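Local coordinates for Di-haem cytochrome c peroxidase family protein (Burkholderia thailandensis E264, PDB 6NX0), which carries two covalently bound c-type hemes, probably acts as a peroxidase with electron-transfer activity, and displays an atypically stable bis-Fe(IV) state, at residues H409-F414 with A420-V425; L229-A234 with S240-P245. All blocks are in the same frame, centred on the assembly; numbering follows the deposited sequence.

Interaction 1 (H409-F414 with A420-V425). With NO3 (nitrate ion), chain D.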
# COMPACT_ATOMS: atom_id res chain seq x y z
N HIS A 409 -11.96 -13.57 -16.64
CA HIS A 409 -11.47 -14.53 -17.63
C HIS A 409 -12.60 -15.47 -18.04
O HIS A 409 -12.45 -16.69 -18.10
CB HIS A 409 -10.25 -15.28 -17.07
CG HIS A 409 -9.19 -14.37 -16.53
ND1 HIS A 409 -8.98 -14.18 -15.17
CD2 HIS A 409 -8.29 -13.56 -17.15
CE1 HIS A 409 -8.00 -13.32 -14.99
NE2 HIS A 409 -7.57 -12.92 -16.17
N GLY A 410 -13.77 -14.88 -18.29
CA GLY A 410 -14.93 -15.60 -18.78
C GLY A 410 -15.90 -16.14 -17.74
O GLY A 410 -16.99 -16.60 -18.12
N ARG A 411 -15.55 -16.12 -16.46
CA ARG A 411 -16.41 -16.67 -15.42
C ARG A 411 -17.49 -15.65 -15.04
O ARG A 411 -17.34 -14.45 -15.28
CB ARG A 411 -15.58 -17.06 -14.18
CG ARG A 411 -14.20 -17.68 -14.50
CD ARG A 411 -14.07 -19.13 -14.05
NE ARG A 411 -14.06 -19.27 -12.59
CZ ARG A 411 -13.02 -19.67 -11.86
NH1 ARG A 411 -11.85 -19.97 -12.43
NH2 ARG A 411 -13.14 -19.76 -10.55
N ASP A 412 -18.58 -16.13 -14.44
CA ASP A 412 -19.68 -15.25 -14.05
C ASP A 412 -19.56 -14.77 -12.61
O ASP A 412 -20.48 -14.12 -12.08
CB ASP A 412 -21.03 -15.96 -14.26
CG ASP A 412 -21.22 -17.19 -13.38
OD1 ASP A 412 -20.65 -17.27 -12.27
OD2 ASP A 412 -21.97 -18.10 -13.81
N THR A 413 -18.44 -15.06 -11.96
CA THR A 413 -18.20 -14.61 -10.60
C THR A 413 -16.70 -14.53 -10.40
O THR A 413 -15.91 -14.84 -11.30
CB THR A 413 -18.88 -15.54 -9.58
OG1 THR A 413 -18.84 -14.96 -8.26
CG2 THR A 413 -18.17 -16.86 -9.56
N PHE A 414 -16.32 -14.11 -9.20
CA PHE A 414 -14.93 -13.81 -8.88
C PHE A 414 -14.06 -15.04 -9.08
O PHE A 414 -14.41 -16.15 -8.66
CB PHE A 414 -14.83 -13.34 -7.43
CG PHE A 414 -16.03 -12.52 -6.97
CD1 PHE A 414 -16.29 -11.30 -7.56
CD2 PHE A 414 -16.88 -12.97 -5.97
CE1 PHE A 414 -17.37 -10.55 -7.18
CE2 PHE A 414 -17.97 -12.20 -5.56
CZ PHE A 414 -18.22 -10.99 -6.17
N ALA A 420 -15.58 -20.68 -0.74
CA ALA A 420 -15.93 -20.54 0.67
C ALA A 420 -16.06 -19.09 1.12
O ALA A 420 -16.71 -18.84 2.13
CB ALA A 420 -14.88 -21.21 1.55
N TYR A 421 -15.45 -18.14 0.41
CA TYR A 421 -15.43 -16.75 0.86
C TYR A 421 -16.06 -15.80 -0.14
O TYR A 421 -15.96 -14.57 0.05
CB TYR A 421 -13.99 -16.31 1.17
CG TYR A 421 -13.30 -17.22 2.15
CD1 TYR A 421 -13.91 -17.55 3.37
CD2 TYR A 421 -12.05 -17.76 1.87
CE1 TYR A 421 -13.29 -18.41 4.26
CE2 TYR A 421 -11.43 -18.61 2.76
CZ TYR A 421 -12.05 -18.92 3.95
OH TYR A 421 -11.43 -19.77 4.86
N ARG A 422 -16.71 -16.30 -1.18
CA ARG A 422 -17.32 -15.39 -2.15
C ARG A 422 -18.36 -14.47 -1.51
O ARG A 422 -18.50 -13.32 -1.94
CB ARG A 422 -17.91 -16.21 -3.29
CG ARG A 422 -16.76 -16.92 -4.01
CD ARG A 422 -16.88 -16.94 -5.51
NE ARG A 422 -15.93 -17.87 -6.12
CZ ARG A 422 -16.27 -18.94 -6.83
NH1 ARG A 422 -17.55 -19.25 -7.04
NH2 ARG A 422 -15.33 -19.72 -7.35
N GLY A 423 -19.06 -14.91 -0.47
CA GLY A 423 -20.01 -14.06 0.23
C GLY A 423 -19.39 -12.93 1.03
O GLY A 423 -20.11 -12.03 1.47
N ASN A 424 -18.08 -12.96 1.24
CA ASN A 424 -17.40 -11.89 1.94
C ASN A 424 -17.22 -10.67 1.05
O ASN A 424 -16.94 -9.58 1.56
CB ASN A 424 -16.01 -12.32 2.40
CG ASN A 424 -16.00 -13.26 3.61
OD1 ASN A 424 -17.04 -13.61 4.18
ND2 ASN A 424 -14.80 -13.69 3.98
N VAL A 425 -17.29 -10.87 -0.27
CA VAL A 425 -17.02 -9.81 -1.22
C VAL A 425 -18.12 -8.77 -1.20
O VAL A 425 -19.31 -9.10 -1.21
CB VAL A 425 -16.82 -10.38 -2.63
CG1 VAL A 425 -16.65 -9.24 -3.63
CG2 VAL A 425 -15.62 -11.31 -2.64
N NO3 D . -19.21 -17.36 1.80
O1 NO3 D . -19.78 -18.17 2.60
O2 NO3 D . -19.16 -17.60 0.58
O3 NO3 D . -18.64 -16.34 2.26
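A surface loop between helices 404-407 and 444-455, in the cytochrome c-like C-terminal half that carries the second heme, folds back on itself where Phe414 packs on Val425 and Arg422 reaches Thr413 and Phe414. The Phe414 ring receives Val425 over one face: CG1 of Val425 lies 3.9 Å from the ring centroid, 28° off the normal, a CH-pi contact, and comes within 3.5 Å of Phe414 CZ. With chi1 of Val425 at 175°, CG1 is trans to the backbone nitrogen and CG2 is left to graze Phe414 CD2 and CE2 at the same ring. The Arg422 chain runs antiparallel to the Phe414 side chain, its CD 4.0 Å from Phe414 CD2, and turns one guanidinium face to Thr413 CG2 and Phe414 O. NE of Arg422 is 3.4 Å from Phe414 O at a poor angle; its hydrogen bond goes instead to Val417 O, in the residues linking the two segments. NH2 of Arg422 stands 3.9 Å from NH2 of Arg411, at the edge of that guanidinium, a pair of like charges. Separately, a nitrate, probably from the crystallisation liquor, accepts from Gly423 N. Phe414 and Val425 both also touch Ala328, a small apolar cluster joining two parts of one irregular loop.

Interaction 2 (L229-A234 with S240-P245). With NO3 (nitrate ion), chain E.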
# COMPACT_ATOMS: atom_id res chain seq x y z
N LEU A 229 28.34 0.11 7.50
CA LEU A 229 27.02 0.25 8.07
C LEU A 229 26.99 -0.33 9.48
O LEU A 229 26.39 0.26 10.39
CB LEU A 229 25.98 -0.44 7.18
CG LEU A 229 24.57 -0.45 7.74
CD1 LEU A 229 24.00 0.95 7.96
CD2 LEU A 229 23.65 -1.25 6.84
N GLY A 230 27.61 -1.49 9.65
CA GLY A 230 27.71 -2.07 10.99
C GLY A 230 28.37 -1.12 11.97
O GLY A 230 27.94 -1.01 13.12
N ALA A 231 29.43 -0.45 11.54
CA ALA A 231 30.11 0.50 12.42
C ALA A 231 29.22 1.69 12.76
O ALA A 231 29.21 2.16 13.90
CB ALA A 231 31.42 0.97 11.75
N ALA A 232 28.49 2.21 11.76
CA ALA A 232 27.57 3.30 12.00
C ALA A 232 26.47 2.90 12.97
O ALA A 232 26.13 3.65 13.89
CB ALA A 232 26.98 3.76 10.67
N LEU A 233 25.92 1.69 12.80
CA LEU A 233 24.89 1.24 13.72
C LEU A 233 25.45 1.04 15.12
O LEU A 233 24.81 1.42 16.11
CB LEU A 233 24.24 -0.06 13.21
CG LEU A 233 23.43 0.13 11.92
CD1 LEU A 233 23.19 -1.22 11.27
CD2 LEU A 233 22.09 0.80 12.16
N ALA A 234 26.62 0.42 15.23
CA ALA A 234 27.25 0.22 16.53
C ALA A 234 27.59 1.55 17.19
O ALA A 234 27.46 1.70 18.40
CB ALA A 234 28.49 -0.64 16.36
N SER A 240 26.64 -4.22 20.87
CA SER A 240 25.91 -5.48 20.84
C SER A 240 25.09 -5.65 19.57
O SER A 240 24.59 -6.75 19.33
CB SER A 240 25.00 -5.60 22.07
OG SER A 240 25.76 -5.71 23.29
N VAL A 241 24.98 -4.62 18.72
CA VAL A 241 24.30 -4.84 17.45
C VAL A 241 25.00 -5.92 16.63
O VAL A 241 24.36 -6.52 15.75
CB VAL A 241 24.19 -3.55 16.61
CG1 VAL A 241 23.40 -2.50 17.32
CG2 VAL A 241 25.57 -3.05 16.19
N ARG A 242 26.29 -6.16 16.85
CA ARG A 242 27.02 -7.19 16.12
C ARG A 242 26.92 -8.57 16.74
O ARG A 242 27.43 -9.53 16.15
CB ARG A 242 28.51 -6.84 16.04
CG ARG A 242 28.85 -5.69 15.19
CD ARG A 242 30.33 -5.78 14.87
NE ARG A 242 30.78 -4.64 14.08
CZ ARG A 242 31.09 -3.47 14.61
NH1 ARG A 242 31.01 -3.28 15.91
NH2 ARG A 242 31.51 -2.49 13.83
N ARG A 243 26.31 -8.70 17.92
CA ARG A 243 26.30 -9.96 18.64
C ARG A 243 24.91 -10.46 19.01
O ARG A 243 24.77 -11.62 19.39
CB ARG A 243 27.13 -9.85 19.94
CG ARG A 243 28.59 -9.50 19.72
CD ARG A 243 29.38 -10.65 19.11
NE ARG A 243 29.39 -11.82 19.98
CZ ARG A 243 30.23 -12.02 21.00
NH1 ARG A 243 30.13 -13.12 21.73
NH2 ARG A 243 31.16 -11.12 21.30
N ASP A 244 23.88 -9.63 18.89
CA ASP A 244 22.51 -9.98 19.23
C ASP A 244 21.68 -9.83 17.97
O ASP A 244 21.37 -8.70 17.56
CB ASP A 244 22.01 -9.05 20.34
CG ASP A 244 20.60 -9.33 20.80
OD1 ASP A 244 19.81 -9.93 20.05
OD2 ASP A 244 20.27 -8.90 21.94
N PRO A 245 21.31 -10.94 17.29
CA PRO A 245 20.63 -10.79 16.00
C PRO A 245 19.35 -9.98 16.09
O PRO A 245 19.03 -9.21 15.18
CB PRO A 245 20.36 -12.23 15.58
CG PRO A 245 21.41 -13.06 16.31
CD PRO A 245 21.65 -12.34 17.59
N NO3 E . 25.81 -2.37 24.03
O1 NO3 E . 25.42 -2.32 22.82
O2 NO3 E . 26.11 -3.49 24.51
O3 NO3 E . 25.87 -1.30 24.72
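Val241 and Arg242 reach back from a short 3-10 segment to the helix that precedes it, 228-237. CG2 of Val241 does the apolar work: it sits 3.7 Å from Ala234 CA and 3.8 Å from Ala234 CB, and more loosely, at 4.4 Å, from Leu233 CB. Chi1 of -61° sets this methyl between the backbone nitrogen and the carbonyl carbon, the branch that faces the helix. Arg242, extended from CG to NE, reaches across and brings its guanidinium up to the helix backbone. NH2 of Arg242 comes 3.6 Å from Ala231 CA, its NH1 lies 3.7 Å from Ala234 CB, and Gly230 O stands over one face of the group, toward the rim and 3.9 Å above the plane. What places that group is a second shell: NE of Arg242 is hydrogen-bonded to Gly225 O, at the end of helix 217-225. Leu233 and Val241 both pack on Met248 of helix 245-260, while Leu233 also touches Ile224. Next along the chain, Asp244 is the N-cap of helix 245-260, its OD1 accepting from Arg247 N. At the start of 240-245, a nitrate, probably from the crystallisation liquor, accepts from Ser240 N and OG. Across the two segments, contact is thus chiefly van der Waals, perhaps with a weak electrostatic share from Gly230 O over the guanidinium, while the arginine's firm polar bond goes to a neighbouring helix end.

Interaction 2 comes first along the chain, in the peroxidase-type part, and closes well before interaction 1 opens in the cytochrome c-like part. Their centres are 49 Å apart, with nearest atoms about 34 Å apart, on opposite sides of the chain's centre, and they share no helix or sheet. Interaction 2 joins helix 228-237 to the residues leading into helix 245-260, with the side chain of Leu233 about 11 Å from a heme c; interaction 1 lies in the loop between helices 404-407 and 444-455, its Val425 side chain about 9 Å from a heme c. Each lies at the periphery of a different heme-bearing half, and the two do not touch.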